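Local coordinates for protein glucose-6-phosphate isomerase (Plasmodium falciparum, PDB 3QKI) that probably catalyses the reversible isomerisation of alpha-D-glucose 6-phosphate to beta-D-fructose 6-phosphate in glycolysis and gluconeogenesis, at residues E101-N104 against S110-H113; T114-P119 against W306-G311. All blocks are in the same frame, centred on the assembly; numbering follows the deposited sequence.

Interaction 1 (E101-N104 against S110-H113); sequences EKVN and SVLH
Lys102 and Ser110 have the nearest CA atoms across the two segments, 4.2 Å apart. Both lie in the long loop after helix 90-99, where Glu101-Val103 form an inverse gamma turn centred on Lys102, closed by Val103 N to Glu101 O at 2.8 Å. The polar links between the segments run through two waters. One water is hydrogen-bonded to Glu101 O and accepts the N-H of Val111, 2.9 Å from its N, so the carbonyl that closes the turn also reaches the second segment. Farther along, another water accepts an N-H from Asn104 ND2 and donates to Ser110 O.

Among the side chains, Val103 and Val111 cross at about a right angle and touch through their CG2 methyls, 3.7 Å apart. That branch of Val103 lies between its own backbone N and carbonyl carbon, while CG1 is anti to the carbonyl carbon (chi1 -58°). The same Val111 methyl rests against Asn104 CB, and Thr97 of helix 90-99 touches both valines. Asn104 CG, anti to the backbone N (chi1 177°), carries an amide held on both atoms: OD1 accepts from Asn547 ND2, and ND2 is also hydrogen-bonded to Glu107 OE1. At the outer margin, Ser110 OG is hydrogen-bonded to Gly100 O and lies 4.1 Å from Lys102 CG.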
loop_
_atom_site.group_PDB
_atom_site.type_symbol
_atom_site.label_atom_id
_atom_site.label_comp_id
_atom_site.label_asym_id
_atom_site.label_seq_id
_atom_site.Cartn_x
_atom_site.Cartn_y
_atom_site.Cartn_z
ATOM N N GLU A 101 -8.573 32.989 7.197
ATOM C CA GLU A 101 -9.685 33.328 6.316
ATOM C C GLU A 101 -10.408 32.067 5.902
ATOM O O GLU A 101 -9.799 30.988 5.881
ATOM C CB GLU A 101 -9.206 34.118 5.098
ATOM C CG GLU A 101 -8.606 35.453 5.505
ATOM C CD GLU A 101 -8.498 36.493 4.412
ATOM O OE1 GLU A 101 -9.342 36.483 3.483
ATOM O OE2 GLU A 101 -7.610 37.369 4.531
ATOM N N LYS A 102 -11.705 32.188 5.596
ATOM C CA LYS A 102 -12.561 31.060 5.222
ATOM C C LYS A 102 -12.281 30.537 3.813
ATOM O O LYS A 102 -13.148 30.605 2.943
ATOM C CB LYS A 102 -14.042 31.384 5.482
ATOM C CG LYS A 102 -14.352 31.733 6.926
ATOM C CD LYS A 102 -15.845 31.982 7.096
ATOM C CE LYS A 102 -16.186 32.769 8.322
ATOM N NZ LYS A 102 -17.614 32.571 8.694
ATOM N N VAL A 103 -11.056 29.971 3.602
ATOM C CA VAL A 103 -10.617 29.472 2.300
ATOM C C VAL A 103 -11.327 28.181 1.852
ATOM O O VAL A 103 -11.329 27.872 0.658
ATOM C CB VAL A 103 -9.078 29.441 2.130
ATOM C CG1 VAL A 103 -8.487 30.831 2.331
ATOM C CG2 VAL A 103 -8.433 28.431 3.072
ATOM N N ASN A 104 -11.937 27.435 2.808
ATOM C CA ASN A 104 -12.712 26.244 2.486
ATOM C C ASN A 104 -14.063 26.843 2.101
ATOM O O ASN A 104 -14.935 27.063 2.945
ATOM C CB ASN A 104 -12.799 25.317 3.699
ATOM C CG ASN A 104 -13.639 24.093 3.497
ATOM O OD1 ASN A 104 -14.341 23.928 2.497
ATOM N ND2 ASN A 104 -13.615 23.215 4.468
ATOM N N SER A 110 -12.553 28.048 8.042
ATOM C CA SER A 110 -11.146 28.376 8.117
ATOM C C SER A 110 -10.371 27.062 7.994
ATOM O O SER A 110 -10.939 25.984 8.171
ATOM C CB SER A 110 -10.832 29.066 9.439
ATOM O OG SER A 110 -11.484 30.322 9.502
ATOM N N VAL A 111 -9.086 27.158 7.667
ATOM C CA VAL A 111 -8.174 26.010 7.481
ATOM C C VAL A 111 -6.949 26.372 8.319
ATOM O O VAL A 111 -6.081 27.139 7.877
ATOM C CB VAL A 111 -7.850 25.805 5.983
ATOM C CG1 VAL A 111 -6.783 24.728 5.804
ATOM C CG2 VAL A 111 -9.118 25.450 5.186
ATOM N N LEU A 112 -6.915 25.866 9.555
ATOM C CA LEU A 112 -5.882 26.297 10.510
ATOM C C LEU A 112 -5.096 25.194 11.193
ATOM O O LEU A 112 -4.665 25.363 12.345
ATOM C CB LEU A 112 -6.495 27.277 11.530
ATOM C CG LEU A 112 -6.829 28.688 11.048
ATOM C CD1 LEU A 112 -7.725 29.414 12.062
ATOM C CD2 LEU A 112 -5.569 29.476 10.720
ATOM N N HIS A 113 -4.792 24.115 10.461
ATOM C CA HIS A 113 -3.919 23.078 11.003
ATOM C C HIS A 113 -2.506 23.643 11.328
ATOM O O HIS A 113 -1.854 23.164 12.247
ATOM C CB HIS A 113 -3.844 21.868 10.067
ATOM C CG HIS A 113 -3.512 22.226 8.662
ATOM N ND1 HIS A 113 -4.504 22.575 7.756
ATOM C CD2 HIS A 113 -2.312 22.304 8.057
ATOM C CE1 HIS A 113 -3.871 22.860 6.632
ATOM N NE2 HIS A 113 -2.548 22.704 6.763
HETATM O O HOH W 1 -7.771 29.671 7.231
HETATM O O HOH W 2 -11.821 23.434 6.931
#

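Interaction 2 (T114-P119 against W306-G311); sequences TALRIP and WDWVGG
Leu116 reaches across to the 306-311 loop from a short run of helical backbone conformation, 114-116, that lacks the regular helix bonds. From CB the chain leads to CG, anti to the carbonyl carbon (chi1 -62°), where it forks into two methyls with different neighbours. CD1 meets Val309 tip to tip, 3.9 Å from CG1 and 4.0 Å from CG2, so it faces both branches of the valine. CD2 lies in the plane of the Trp306 indole, at its edge, with CZ3 3.8 Å away. Leu116 CD2 also approaches Trp308 CZ3 obliquely, at 4.1 Å, and touches Val309 CG2.

These three partners are brought together by a type I beta turn from Trp306 to Val309, closed by Val309 N to Trp306 O at 3.0 Å. The turn follows strand 302-303, outermost within this chain in a five-stranded parallel sheet consistent with one of the SIS (sugar isomerase) domains of the phosphoglucose isomerase family. Within it, Trp306 CB sits 3.4 Å above the Trp308 ring plane, offset toward its rim. Helix 135-154 touches both indoles, and Thr316 and Ser317 pack on Leu116. Trp306 NE1 is hydrogen-bonded outside the contact, to Glu304 OE1.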
loop_
_atom_site.group_PDB
_atom_site.type_symbol
_atom_site.label_atom_id
_atom_site.label_comp_id
_atom_site.label_asym_id
_atom_site.label_seq_id
_atom_site.Cartn_x
_atom_site.Cartn_y
_atom_site.Cartn_z
ATOM N N THR A 114 -2.066 24.688 10.612
ATOM C CA THR A 114 -0.779 25.347 10.868
ATOM C C THR A 114 -0.724 25.993 12.269
ATOM O O THR A 114 0.354 26.073 12.839
ATOM C CB THR A 114 -0.429 26.375 9.765
ATOM O OG1 THR A 114 -1.507 27.312 9.633
ATOM C CG2 THR A 114 -0.150 25.725 8.437
ATOM N N ALA A 115 -1.880 26.407 12.831
ATOM C CA ALA A 115 -1.951 27.020 14.167
ATOM C C ALA A 115 -1.646 26.006 15.266
ATOM O O ALA A 115 -1.169 26.397 16.340
ATOM C CB ALA A 115 -3.329 27.641 14.395
ATOM N N LEU A 116 -1.886 24.689 14.990
ATOM C CA LEU A 116 -1.658 23.599 15.944
ATOM C C LEU A 116 -0.212 23.482 16.426
ATOM O O LEU A 116 0.036 23.005 17.536
ATOM C CB LEU A 116 -2.101 22.248 15.355
ATOM C CG LEU A 116 -3.587 22.133 15.013
ATOM C CD1 LEU A 116 -3.843 20.923 14.120
ATOM C CD2 LEU A 116 -4.459 22.120 16.266
ATOM N N ARG A 117 0.719 23.888 15.595
ATOM C CA ARG A 117 2.137 23.765 15.912
ATOM C C ARG A 117 2.861 25.094 16.179
ATOM O O ARG A 117 4.080 25.083 16.302
ATOM C CB ARG A 117 2.863 22.906 14.863
ATOM C CG ARG A 117 2.567 23.321 13.431
ATOM C CD ARG A 117 1.562 22.394 12.766
ATOM N NE ARG A 117 1.775 22.474 11.322
ATOM C CZ ARG A 117 1.206 21.694 10.415
ATOM N NH1 ARG A 117 0.346 20.747 10.785
ATOM N NH2 ARG A 117 1.506 21.839 9.134
ATOM N N ILE A 118 2.133 26.223 16.307
ATOM C CA ILE A 118 2.769 27.504 16.656
ATOM C C ILE A 118 3.230 27.348 18.146
ATOM O O ILE A 118 2.423 26.920 18.977
ATOM C CB ILE A 118 1.823 28.716 16.430
ATOM C CG1 ILE A 118 1.536 28.901 14.929
ATOM C CG2 ILE A 118 2.416 30.013 17.050
ATOM C CD1 ILE A 118 0.367 29.895 14.594
ATOM N N PRO A 119 4.533 27.558 18.464
ATOM C CA PRO A 119 4.984 27.375 19.864
ATOM C C PRO A 119 4.449 28.454 20.803
ATOM O O PRO A 119 4.055 29.527 20.348
ATOM C CB PRO A 119 6.514 27.385 19.758
ATOM C CG PRO A 119 6.810 28.185 18.540
ATOM C CD PRO A 119 5.630 28.052 17.599
ATOM N N TRP A 306 -10.664 21.273 16.754
ATOM C CA TRP A 306 -11.595 22.254 16.195
ATOM C C TRP A 306 -12.011 22.000 14.761
ATOM O O TRP A 306 -11.314 21.282 14.036
ATOM C CB TRP A 306 -11.008 23.663 16.413
ATOM C CG TRP A 306 -10.630 23.864 17.850
ATOM C CD1 TRP A 306 -11.474 24.204 18.875
ATOM C CD2 TRP A 306 -9.392 23.467 18.467
ATOM N NE1 TRP A 306 -10.827 24.080 20.081
ATOM C CE2 TRP A 306 -9.547 23.631 19.863
ATOM C CE3 TRP A 306 -8.166 22.971 17.974
ATOM C CZ2 TRP A 306 -8.510 23.361 20.771
ATOM C CZ3 TRP A 306 -7.140 22.720 18.872
ATOM C CH2 TRP A 306 -7.314 22.917 20.252
ATOM N N ASP A 307 -13.148 22.590 14.342
ATOM C CA ASP A 307 -13.658 22.389 12.983
ATOM C C ASP A 307 -12.720 22.876 11.866
ATOM O O ASP A 307 -12.834 22.390 10.748
ATOM C CB ASP A 307 -15.119 22.877 12.808
ATOM C CG ASP A 307 -15.338 24.377 12.799
ATOM O OD1 ASP A 307 -16.510 24.803 12.629
ATOM O OD2 ASP A 307 -14.345 25.136 12.980
ATOM N N TRP A 308 -11.782 23.798 12.186
ATOM C CA TRP A 308 -10.780 24.306 11.247
ATOM C C TRP A 308 -9.568 23.350 11.093
ATOM O O TRP A 308 -8.609 23.657 10.379
ATOM C CB TRP A 308 -10.372 25.761 11.539
ATOM C CG TRP A 308 -10.195 26.103 12.992
ATOM C CD1 TRP A 308 -11.041 26.847 13.761
ATOM C CD2 TRP A 308 -9.064 25.797 13.821
ATOM N NE1 TRP A 308 -10.531 26.989 15.025
ATOM C CE2 TRP A 308 -9.303 26.380 15.085
ATOM C CE3 TRP A 308 -7.866 25.081 13.622
ATOM C CZ2 TRP A 308 -8.405 26.250 16.149
ATOM C CZ3 TRP A 308 -6.967 24.976 14.669
ATOM C CH2 TRP A 308 -7.239 25.554 15.915
ATOM N N VAL A 309 -9.646 22.172 11.755
ATOM C CA VAL A 309 -8.683 21.081 11.646
ATOM C C VAL A 309 -9.344 20.005 10.773
ATOM O O VAL A 309 -10.244 19.312 11.238
ATOM C CB VAL A 309 -8.245 20.473 13.015
ATOM C CG1 VAL A 309 -7.157 19.423 12.798
ATOM C CG2 VAL A 309 -7.759 21.548 13.983
ATOM N N GLY A 310 -8.894 19.858 9.538
ATOM C CA GLY A 310 -9.415 18.805 8.660
ATOM C C GLY A 310 -8.869 17.460 9.102
ATOM O O GLY A 310 -7.739 17.414 9.567
ATOM N N GLY A 311 -9.670 16.399 9.017
ATOM C CA GLY A 311 -9.273 15.043 9.398
ATOM C C GLY A 311 -7.902 14.630 8.891
ATOM O O GLY A 311 -7.037 14.250 9.680
#

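Overall arrangement
Interactions 1 and 2 follow one another along the chain, their centres 10 Å apart, and 110-113 runs straight into 114-119. They also meet across space: Leu112 N lies 2.9 Å from Trp308 O, probably a hydrogen bond, and Ser110 O packs 3.4 Å from Trp308 CB. The turn in 306-311 thus touches two successive parts of the same loop. Interaction 2 is the nearer to residues seen to bind beta-D-fructose 6-phosphate, which is not bound to this chain here: the Trp306 side chain is about 5 Å from that of Lys250. Interaction 1 is farther off, the Asn104 side chain being about 11 Å from that of Glu398.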